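Local coordinates for protein ADP/ATP-dependent NAD(P)H-hydrate dehydratase (Bacillus subtilis, PDB 3RPZ) that catalyses the ADP- or ATP-dependent dehydration of hydrated NAD(P)H, probably returning a damaged form of the cofactor to the usable dinucleotide, at residues A33-G38 / L47-G52; T81-R84 / K88-A91; I129-A134 / T220-I225. All coordinates share one frame; numbering follows the deposited sequence.

Contact 1: residues A33-G38 / L47-G52; sequences ALLLAG and LLAGLG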
loop_
_atom_site.group_PDB
_atom_site.type_symbol
_atom_site.label_atom_id
_atom_site.label_comp_id
_atom_site.label_asym_id
_atom_site.label_seq_id
_atom_site.Cartn_x
_atom_site.Cartn_y
_atom_site.Cartn_z
ATOM N N ALA A 33 1.987 24.219 -2.231
ATOM C CA ALA A 33 3.423 24.051 -2.043
ATOM C C ALA A 33 4.036 23.313 -3.210
ATOM O O ALA A 33 3.359 22.537 -3.863
ATOM C CB ALA A 33 3.717 23.314 -0.746
ATOM N N LEU A 34 5.303 23.588 -3.488
ATOM C CA LEU A 34 6.096 22.849 -4.450
ATOM C C LEU A 34 7.200 22.100 -3.753
ATOM O O LEU A 34 7.963 22.696 -2.991
ATOM C CB LEU A 34 6.695 23.795 -5.471
ATOM C CG LEU A 34 7.536 23.162 -6.568
ATOM C CD1 LEU A 34 6.764 22.219 -7.518
ATOM C CD2 LEU A 34 8.240 24.247 -7.399
ATOM N N LEU A 35 7.324 20.815 -4.061
ATOM C CA LEU A 35 8.383 19.949 -3.561
ATOM C C LEU A 35 9.207 19.450 -4.749
ATOM O O LEU A 35 8.677 18.757 -5.627
ATOM C CB LEU A 35 7.809 18.734 -2.812
ATOM C CG LEU A 35 8.843 17.692 -2.393
ATOM C CD1 LEU A 35 9.850 18.188 -1.388
ATOM C CD2 LEU A 35 8.139 16.456 -1.835
ATOM N N LEU A 36 10.496 19.786 -4.743
ATOM C CA LEU A 36 11.452 19.403 -5.776
ATOM C C LEU A 36 12.370 18.366 -5.157
ATOM O O LEU A 36 13.240 18.663 -4.370
ATOM C CB LEU A 36 12.192 20.627 -6.323
ATOM C CG LEU A 36 11.339 21.670 -7.002
ATOM C CD1 LEU A 36 12.218 22.810 -7.509
ATOM C CD2 LEU A 36 10.534 21.075 -8.201
ATOM N N ALA A 37 12.118 17.091 -5.478
ATOM C CA ALA A 37 12.741 15.987 -4.728
ATOM C C ALA A 37 12.646 14.708 -5.522
ATOM O O ALA A 37 11.767 14.568 -6.376
ATOM C CB ALA A 37 12.031 15.788 -3.362
ATOM N N GLY A 38 13.501 13.740 -5.155
ATOM C CA GLY A 38 13.434 12.399 -5.749
ATOM C C GLY A 38 14.183 12.241 -7.041
ATOM O O GLY A 38 14.057 13.089 -7.923
ATOM N N LEU A 47 8.622 10.587 -1.863
ATOM C CA LEU A 47 7.426 10.091 -1.179
ATOM C C LEU A 47 7.463 10.491 0.300
ATOM O O LEU A 47 6.477 10.919 0.846
ATOM C CB LEU A 47 7.277 8.568 -1.338
ATOM C CG LEU A 47 6.103 7.920 -0.648
ATOM C CD1 LEU A 47 4.735 8.605 -0.937
ATOM C CD2 LEU A 47 6.045 6.441 -1.038
ATOM N N LEU A 48 8.625 10.347 0.940
ATOM C CA LEU A 48 8.749 10.692 2.328
ATOM C C LEU A 48 8.465 12.163 2.600
ATOM O O LEU A 48 7.695 12.532 3.471
ATOM C CB LEU A 48 10.124 10.292 2.846
ATOM C CG LEU A 48 10.403 8.798 2.900
ATOM C CD1 LEU A 48 11.881 8.621 3.267
ATOM C CD2 LEU A 48 9.506 8.088 3.889
ATOM N N ALA A 49 9.092 13.036 1.785
ATOM C CA ALA A 49 8.881 14.454 1.964
ATOM C C ALA A 49 7.464 14.843 1.546
ATOM O O ALA A 49 6.850 15.721 2.146
ATOM C CB ALA A 49 9.945 15.245 1.161
ATOM N N GLY A 50 6.921 14.205 0.516
ATOM C CA GLY A 50 5.554 14.516 0.093
ATOM C C GLY A 50 4.527 14.187 1.140
ATOM O O GLY A 50 3.619 14.968 1.406
ATOM N N LEU A 51 4.639 13.023 1.757
ATOM C CA LEU A 51 3.764 12.641 2.872
ATOM C C LEU A 51 3.928 13.584 4.036
ATOM O O LEU A 51 2.938 14.056 4.596
ATOM C CB LEU A 51 4.112 11.208 3.318
ATOM C CG LEU A 51 3.642 10.081 2.505
ATOM C CD1 LEU A 51 4.443 8.828 2.774
ATOM C CD2 LEU A 51 2.133 9.810 2.683
ATOM N N GLY A 52 5.172 13.949 4.397
ATOM C CA GLY A 52 5.356 14.916 5.461
ATOM C C GLY A 52 4.670 16.229 5.175
ATOM O O GLY A 52 4.065 16.841 6.059
#
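In the beta-alpha-beta unit formed by strand 32-36, helix 44-54 and strand 60-65, Leu-35 is the strand residue that meets the helix, and it does so at Ala-49 and Gly-50. The example illustrates how a branched side chain helps pack a helix against neighbouring parallel strands. CG of Leu-35 stands anti to the backbone N (chi1 173°), which carries both methyl groups out from the strand to the helix surface. They straddle the methyl of Ala-49: Leu-35 CD2 lies 3.7 Å from Ala-49 CB, and Leu-35 CD1 lies 3.9 Å from the same carbon. CD2 reaches further, to the helix main chain, and rests 3.5 Å from Gly-50 N. At this point the methyl lies against the helix backbone, and the CA atoms of Leu-35 and Gly-50 are 7.1 Å apart. Leu-61 of the next strand and Leu-226 of helix 217-231 also pack on Leu-35, so its methyls sit among apolar neighbours. All three touching residues are buried. The side chains that meet are apolar, leucine methyls against an alanine methyl, and one methyl also rests against a backbone nitrogen; such an interface is held by shape and exclusion of water, and the small methyl of Ala-49 is consistent with the close approach of the two elements.

Contact 2: residues T81-R84 / K88-A91; sequences TYWR and KKAA. With NPW (beta-6-hydroxy-1,4,5,6-tetrahydronicotinamide adenine dinucleotide phosphate), chain D.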
loop_
_atom_site.group_PDB
_atom_site.type_symbol
_atom_site.label_atom_id
_atom_site.label_comp_id
_atom_site.label_asym_id
_atom_site.label_seq_id
_atom_site.Cartn_x
_atom_site.Cartn_y
_atom_site.Cartn_z
ATOM N N THR A 81 -0.260 16.303 -6.893
ATOM C CA THR A 81 -0.156 16.384 -8.333
ATOM C C THR A 81 1.309 16.652 -8.723
ATOM O O THR A 81 2.161 16.770 -7.830
ATOM C CB THR A 81 -1.069 17.415 -8.953
ATOM O OG1 THR A 81 -0.622 18.724 -8.537
ATOM C CG2 THR A 81 -2.548 17.155 -8.572
ATOM N N TYR A 82 1.598 16.702 -10.016
ATOM C CA TYR A 82 2.996 16.629 -10.485
ATOM C C TYR A 82 3.349 17.720 -11.482
ATOM O O TYR A 82 2.536 18.111 -12.297
ATOM C CB TYR A 82 3.278 15.233 -11.072
ATOM C CG TYR A 82 3.069 14.204 -10.051
ATOM C CD1 TYR A 82 4.037 13.914 -9.089
ATOM C CD2 TYR A 82 1.842 13.589 -9.940
ATOM C CE1 TYR A 82 3.776 13.045 -8.028
ATOM C CE2 TYR A 82 1.562 12.741 -8.863
ATOM C CZ TYR A 82 2.541 12.473 -7.934
ATOM O OH TYR A 82 2.318 11.684 -6.829
ATOM N N TRP A 83 4.599 18.125 -11.387
ATOM C CA TRP A 83 5.277 18.917 -12.388
ATOM C C TRP A 83 6.349 17.974 -12.936
ATOM O O TRP A 83 7.333 17.655 -12.272
ATOM C CB TRP A 83 5.875 20.174 -11.786
ATOM C CG TRP A 83 6.596 21.046 -12.811
ATOM C CD1 TRP A 83 6.413 21.035 -14.159
ATOM C CD2 TRP A 83 7.564 22.032 -12.527
ATOM N NE1 TRP A 83 7.223 21.996 -14.748
ATOM C CE2 TRP A 83 7.926 22.626 -13.755
ATOM C CE3 TRP A 83 8.124 22.519 -11.350
ATOM C CZ2 TRP A 83 8.882 23.637 -13.824
ATOM C CZ3 TRP A 83 9.068 23.557 -11.430
ATOM C CH2 TRP A 83 9.419 24.086 -12.662
ATOM N N ARG A 84 6.069 17.411 -14.110
ATOM C CA ARG A 84 6.836 16.331 -14.653
ATOM C C ARG A 84 8.282 16.821 -14.942
ATOM O O ARG A 84 8.472 17.824 -15.653
ATOM C CB ARG A 84 6.133 15.805 -15.918
ATOM C CG ARG A 84 6.792 14.639 -16.536
ATOM C CD ARG A 84 5.804 13.997 -17.580
ATOM N NE ARG A 84 4.585 13.532 -16.936
ATOM C CZ ARG A 84 4.394 12.320 -16.418
ATOM N NH1 ARG A 84 5.234 11.326 -16.662
ATOM N NH2 ARG A 84 3.316 12.065 -15.686
ATOM N N LYS A 88 14.428 19.277 -12.770
ATOM C CA LYS A 88 15.292 19.538 -13.921
ATOM C C LYS A 88 14.799 20.781 -14.633
ATOM O O LYS A 88 15.609 21.644 -15.057
ATOM C CB LYS A 88 15.358 18.302 -14.837
ATOM C CG LYS A 88 16.010 17.090 -14.155
ATOM C CD LYS A 88 16.135 15.873 -15.092
ATOM C CE LYS A 88 16.382 14.548 -14.351
ATOM N NZ LYS A 88 16.826 13.437 -15.267
ATOM N N LYS A 89 13.496 20.916 -14.892
ATOM C CA LYS A 89 12.963 22.089 -15.534
ATOM C C LYS A 89 13.201 23.401 -14.834
ATOM O O LYS A 89 13.354 24.458 -15.444
ATOM C CB LYS A 89 11.447 21.930 -15.834
ATOM C CG LYS A 89 11.146 20.823 -16.839
ATOM C CD LYS A 89 9.647 20.711 -17.006
ATOM C CE LYS A 89 9.235 19.736 -18.075
ATOM N NZ LYS A 89 7.745 19.356 -17.917
ATOM N N ALA A 90 13.253 23.323 -13.492
ATOM C CA ALA A 90 13.512 24.496 -12.688
ATOM C C ALA A 90 14.889 25.070 -12.903
ATOM O O ALA A 90 15.128 26.230 -12.630
ATOM C CB ALA A 90 13.297 24.207 -11.158
ATOM N N ALA A 91 15.806 24.260 -13.415
ATOM C CA ALA A 91 17.123 24.776 -13.764
ATOM C C ALA A 91 17.104 25.780 -14.938
ATOM O O ALA A 91 18.007 26.579 -15.099
ATOM C CB ALA A 91 18.064 23.617 -14.069
HETATM P P NPW D . -8.338 31.227 -4.272
HETATM O O1 NPW D . -7.315 31.387 -5.373
HETATM O O2 NPW D . -7.991 30.316 -3.140
HETATM O O3 NPW D . -8.914 32.556 -3.751
HETATM P PA NPW D . -8.865 25.225 -9.596
HETATM P PB NPW D . -8.535 22.633 -8.318
HETATM C C1A NPW D . -11.087 29.010 -5.945
HETATM C C1B NPW D . -7.623 18.290 -9.896
HETATM N N1C NPW D . -7.113 17.809 -8.634
HETATM N N1D NPW D . -13.997 29.777 -1.819
HETATM C C2A NPW D . -9.633 29.347 -5.614
HETATM O O2A NPW D . -9.651 30.612 -4.986
HETATM C C2B NPW D . -9.136 18.536 -9.926
HETATM O O2B NPW D . -9.876 17.343 -10.004
HETATM C C2C NPW D . -6.348 16.758 -8.502
HETATM C C2D NPW D . -13.398 30.657 -2.634
HETATM C C3A NPW D . -8.979 29.354 -6.985
HETATM O O3A NPW D . -9.207 30.583 -7.706
HETATM C C3B NPW D . -9.197 19.391 -11.208
HETATM O O3B NPW D . -9.197 18.492 -12.326
HETATM C C3C NPW D . -5.686 16.235 -7.511
HETATM N N3D NPW D . -12.635 30.410 -3.712
HETATM C C4B NPW D . -7.876 20.171 -11.146
HETATM O O4B NPW D . -7.015 19.542 -10.153
HETATM C C4C NPW D . -5.749 17.014 -6.202
HETATM C C4D NPW D . -12.544 29.094 -3.941
HETATM O O4D NPW D . -10.989 28.114 -7.056
HETATM C C4E NPW D . -9.730 28.231 -7.674
HETATM C C5A NPW D . -13.107 28.074 -3.127
HETATM C C5B NPW D . -8.060 21.639 -10.749
HETATM O O5B NPW D . -8.916 21.746 -9.610
HETATM C C5C NPW D . -6.105 18.460 -6.494
HETATM C C5E NPW D . -9.030 26.879 -7.529
HETATM O O5E NPW D . -9.644 25.961 -8.425
HETATM C C6C NPW D . -7.383 18.566 -7.373
HETATM O O6C NPW D . -8.547 18.043 -6.739
HETATM C C6D NPW D . -13.894 28.440 -1.986
HETATM N N6D NPW D . -14.495 27.611 -1.147
HETATM N N7A NPW D . -12.797 26.799 -3.558
HETATM C C7C NPW D . -5.005 14.975 -7.573
HETATM N N7C NPW D . -4.402 14.524 -6.483
HETATM O O7C NPW D . -4.943 14.342 -8.658
HETATM C C8A NPW D . -12.001 27.031 -4.672
HETATM N N9A NPW D . -11.887 28.434 -4.867
HETATM O OA1 NPW D . -7.841 26.082 -10.214
HETATM O OA2 NPW D . -10.001 24.750 -10.355
HETATM O OA3 NPW D . -8.042 24.045 -8.878
HETATM O OB1 NPW D . -9.770 22.706 -7.537
HETATM O OB2 NPW D . -7.305 22.095 -7.658
HETATM O O HOH W 1 6.400 21.870 -17.701
#
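Strand 81-84, the outermost strand at one end of the sheet within its chain, turns almost at once into the short helix 86-89, and Trp-83 and Arg-84 close this turn against Lys-89 and Ala-90. The indole and the Lys-89 chain carry most of the contact. CG of Trp-83 is anti to the backbone N (chi1 -180°), an orientation that carries the ring across to the helix. There Lys-89 passes obliquely, with its CB 3.7 Å from Trp-83 CZ2 and its CD 3.6 Å from Trp-83 NE1. The far corner of the indole reaches Ala-90, where Trp-83 CH2 lies 4.2 Å from Ala-90 CB. Beyond CG the lysine chain is extended and delivers NZ to the strand, where it donates a 2.8 Å hydrogen bond to Arg-84 O. The C=O...N angle is 149°, and the amine is tilted 19° from the carbonyl plane. A water at the indole edge, in the ring plane, accepts from both Trp-83 NE1 (3.1 Å) and Lys-89 NZ (2.9 Å), joining ring and amine. A leucine in place of Trp-83 would probably leave that water without its indole donor and Lys-89 without the ring that its CB and CD pack against. The guanidinium of Arg-84 leads elsewhere, to salt bridges with Glu-67 and with Asp-41 of the third subunit. At the start of the strand, Thr-81 CG2 comes within 3.4 Å of C7C, the carboxamide carbon of the bound hydrated cofactor. The strand-to-helix turn begins the connection from edge strand 81-84 back to central strand 101-104, the crossover that reverses strand order in a three-layer alpha/beta/alpha sheet of Rossmann-like topology, here in a domain consistent with the ribokinase-like fold.

Contact 3: residues I129-A134 / T220-I225; sequences ILDAGA and TLTGMI. With NPW (beta-6-hydroxy-1,4,5,6-tetrahydronicotinamide adenine dinucleotide phosphate), chain B.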
loop_
_atom_site.group_PDB
_atom_site.type_symbol
_atom_site.label_atom_id
_atom_site.label_comp_id
_atom_site.label_asym_id
_atom_site.label_seq_id
_atom_site.Cartn_x
_atom_site.Cartn_y
_atom_site.Cartn_z
ATOM N N ILE A 129 12.918 26.128 1.383
ATOM C CA ILE A 129 13.729 25.201 2.153
ATOM C C ILE A 129 14.704 24.494 1.242
ATOM O O ILE A 129 14.338 24.016 0.158
ATOM C CB ILE A 129 12.857 24.082 2.773
ATOM C CG1 ILE A 129 11.747 24.666 3.654
ATOM C CG2 ILE A 129 13.689 23.049 3.508
ATOM C CD1 ILE A 129 10.503 23.712 3.742
ATOM N N LEU A 130 15.964 24.485 1.639
ATOM C CA LEU A 130 17.021 23.761 0.940
ATOM C C LEU A 130 17.521 22.665 1.853
ATOM O O LEU A 130 17.883 22.907 3.012
ATOM C CB LEU A 130 18.205 24.643 0.534
ATOM C CG LEU A 130 17.846 25.902 -0.239
ATOM C CD1 LEU A 130 19.130 26.668 -0.614
ATOM C CD2 LEU A 130 16.996 25.660 -1.447
ATOM N N ASP A 131 17.569 21.445 1.331
ATOM C CA ASP A 131 17.987 20.267 2.062
ATOM C C ASP A 131 18.856 19.394 1.186
ATOM O O ASP A 131 18.776 19.478 -0.039
ATOM C CB ASP A 131 16.747 19.449 2.521
ATOM C CG ASP A 131 17.064 18.306 3.422
ATOM O OD1 ASP A 131 18.049 18.369 4.177
ATOM O OD2 ASP A 131 16.310 17.303 3.336
ATOM N N ALA A 132 19.625 18.531 1.809
ATOM C CA ALA A 132 20.191 17.354 1.099
ATOM C C ALA A 132 20.991 17.760 -0.146
ATOM O O ALA A 132 21.955 18.490 -0.008
ATOM C CB ALA A 132 19.053 16.333 0.816
ATOM N N GLY A 133 20.625 17.280 -1.324
ATOM C CA GLY A 133 21.385 17.575 -2.528
ATOM C C GLY A 133 21.390 19.018 -2.955
ATOM O O GLY A 133 22.200 19.381 -3.792
ATOM N N ALA A 134 20.492 19.843 -2.396
ATOM C CA ALA A 134 20.487 21.289 -2.635
ATOM C C ALA A 134 21.373 22.064 -1.692
ATOM O O ALA A 134 21.490 23.302 -1.849
ATOM C CB ALA A 134 19.075 21.860 -2.579
ATOM N N THR A 220 11.489 13.234 5.505
ATOM C CA THR A 220 10.203 13.509 6.078
ATOM C C THR A 220 10.149 14.930 6.719
ATOM O O THR A 220 9.178 15.675 6.579
ATOM C CB THR A 220 9.879 12.440 7.105
ATOM O OG1 THR A 220 9.799 11.154 6.472
ATOM C CG2 THR A 220 8.560 12.721 7.814
ATOM N N LEU A 221 11.174 15.265 7.521
ATOM C CA LEU A 221 11.218 16.562 8.175
ATOM C C LEU A 221 11.116 17.698 7.165
ATOM O O LEU A 221 10.364 18.656 7.391
ATOM C CB LEU A 221 12.466 16.717 9.060
ATOM C CG LEU A 221 12.616 18.095 9.657
ATOM C CD1 LEU A 221 11.520 18.405 10.659
ATOM C CD2 LEU A 221 14.004 18.216 10.330
ATOM N N THR A 222 11.860 17.633 6.057
ATOM C CA THR A 222 11.793 18.700 5.058
ATOM C C THR A 222 10.366 18.925 4.606
ATOM O O THR A 222 9.875 20.033 4.483
ATOM C CB THR A 222 12.690 18.332 3.894
ATOM O OG1 THR A 222 14.034 18.363 4.376
ATOM C CG2 THR A 222 12.541 19.298 2.715
ATOM N N GLY A 223 9.669 17.823 4.369
ATOM C CA GLY A 223 8.244 17.924 4.013
ATOM C C GLY A 223 7.374 18.526 5.087
ATOM O O GLY A 223 6.507 19.378 4.820
ATOM N N MET A 224 7.589 18.111 6.324
ATOM C CA MET A 224 6.824 18.691 7.426
ATOM C C MET A 224 7.017 20.223 7.527
ATOM O O MET A 224 6.070 20.985 7.703
ATOM C CB MET A 224 7.149 18.010 8.736
ATOM C CG MET A 224 6.663 16.610 8.810
ATOM S SD MET A 224 7.113 15.757 10.348
ATOM C CE MET A 224 6.367 16.788 11.576
ATOM N N ILE A 225 8.267 20.682 7.387
ATOM C CA ILE A 225 8.521 22.125 7.382
ATOM C C ILE A 225 7.757 22.800 6.226
ATOM O O ILE A 225 7.117 23.838 6.415
ATOM C CB ILE A 225 9.997 22.441 7.294
ATOM C CG1 ILE A 225 10.753 21.857 8.490
ATOM C CG2 ILE A 225 10.239 23.940 7.350
ATOM C CD1 ILE A 225 12.319 21.902 8.374
HETATM P P NPW B . 29.677 9.427 9.660
HETATM O O1 NPW B . 30.291 8.948 8.364
HETATM O O2 NPW B . 28.529 8.643 10.207
HETATM O O3 NPW B . 30.704 9.741 10.763
HETATM P PA NPW B . 25.493 12.085 3.329
HETATM P PB NPW B . 22.708 11.253 3.465
HETATM C C1A NPW B . 27.700 12.616 8.567
HETATM C C1B NPW B . 19.186 11.061 0.344
HETATM N N1C NPW B . 18.429 10.076 1.079
HETATM N N1D NPW B . 26.819 13.573 13.507
HETATM C C2A NPW B . 28.118 11.156 8.397
HETATM O O2A NPW B . 29.128 10.917 9.355
HETATM C C2B NPW B . 19.223 12.453 0.985
HETATM O O2B NPW B . 18.018 13.156 0.820
HETATM C C2C NPW B . 17.499 9.322 0.555
HETATM C C2D NPW B . 27.973 13.364 12.855
HETATM C C3A NPW B . 28.616 11.123 6.962
HETATM O O3A NPW B . 29.960 11.630 6.827
HETATM C C3B NPW B . 20.401 13.037 0.180
HETATM O O3B NPW B . 19.879 13.496 -1.075
HETATM C C3C NPW B . 16.802 8.309 0.984
HETATM N N3D NPW B . 28.159 13.111 11.549
HETATM C C4B NPW B . 21.300 11.810 -0.028
HETATM O O4B NPW B . 20.528 10.615 0.291
HETATM C C4C NPW B . 17.146 7.830 2.389
HETATM C C4D NPW B . 26.993 13.119 10.890
HETATM O O4D NPW B . 27.191 12.982 7.281
HETATM C C4E NPW B . 27.655 12.089 6.296
HETATM C C5A NPW B . 25.712 13.295 11.480
HETATM C C5B NPW B . 22.547 11.817 0.861
HETATM O O5B NPW B . 22.197 12.129 2.212
HETATM C C5C NPW B . 18.552 8.278 2.744
HETATM C C5E NPW B . 26.427 11.388 5.712
HETATM O O5E NPW B . 25.739 12.315 4.881
HETATM C C6C NPW B . 18.738 9.804 2.517
HETATM O O6C NPW B . 17.900 10.603 3.347
HETATM C C6D NPW B . 25.617 13.544 12.889
HETATM N N6D NPW B . 24.505 13.744 13.578
HETATM N N7A NPW B . 24.675 13.187 10.576
HETATM C C7C NPW B . 15.720 7.711 0.258
HETATM N N7C NPW B . 15.054 6.712 0.818
HETATM O O7C NPW B . 15.449 8.100 -0.907
HETATM C C8A NPW B . 25.329 12.921 9.380
HETATM N N9A NPW B . 26.730 12.900 9.622
HETATM O OA1 NPW B . 26.623 11.407 2.675
HETATM O OA2 NPW B . 25.113 13.431 2.962
HETATM O OA3 NPW B . 24.275 11.037 3.247
HETATM O OB1 NPW B . 22.381 12.057 4.643
HETATM O OB2 NPW B . 22.171 9.858 3.382
#
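Thr-222 OG1 donates a 2.7 Å hydrogen bond to Asp-131 OD2, and the same hydroxyl is also hydrogen-bonded to Gly-218 O, one helical turn earlier. The hydroxyl meets OD2 from above the carboxylate, 65° out of its plane. CG of Asp-131 is anti to the backbone N (chi1 -173°), which points the carboxylate at helix 217-231; its other oxygen, OD1, has weaker partners in Lys-189 and Thr-150. Toward Ile-225 the contact becomes apolar. Ile-129 CD1 presses on Ile-225 CG2 at 3.6 Å, while Ile-129 CG2 and Thr-222 CG2 lie 4.0 Å apart as the two side chains pass antiparallel to one another. One threonine thus serves both layers, its hydroxyl for the aspartate and its methyl for the isoleucine. The strand end leads straight into the site: Ala-132 CB is 3.3 Å from the ribose hydroxyl O2B of the hydrated cofactor, and the nearest atom of the Asp-131 side chain is about 4 Å from a magnesium ion. AMP touches Leu-221, and Asp-219 is hydrogen-bonded to the cofactor. A strand end packed directly on the first turns of a helix, with substrate, nucleotide and magnesium gathered beside them, is consistent with the active site of the ribokinase-like fold.

Overall arrangement
From the N terminus, contact 1 closes first, over the short connection between strand 32-36 and helix 44-54. Contact 2 follows as a tighter turn at the edge of the same sheet. Contact 3 closes a far longer loop, with 85 residues between its segments. The three are in series; none nests or crosses. In space they are less separate: Leu-34 and Leu-36 of contact 1 pack on Trp-83 of contact 2, and the helix of contact 1 touches that of contact 3, Leu-48 against Thr-220 and Ala-49 against Gly-223. Contacts 2 and 3 do not touch, though each approaches a cofactor molecule, so contact 1 lies between the edge of the sheet and its centre.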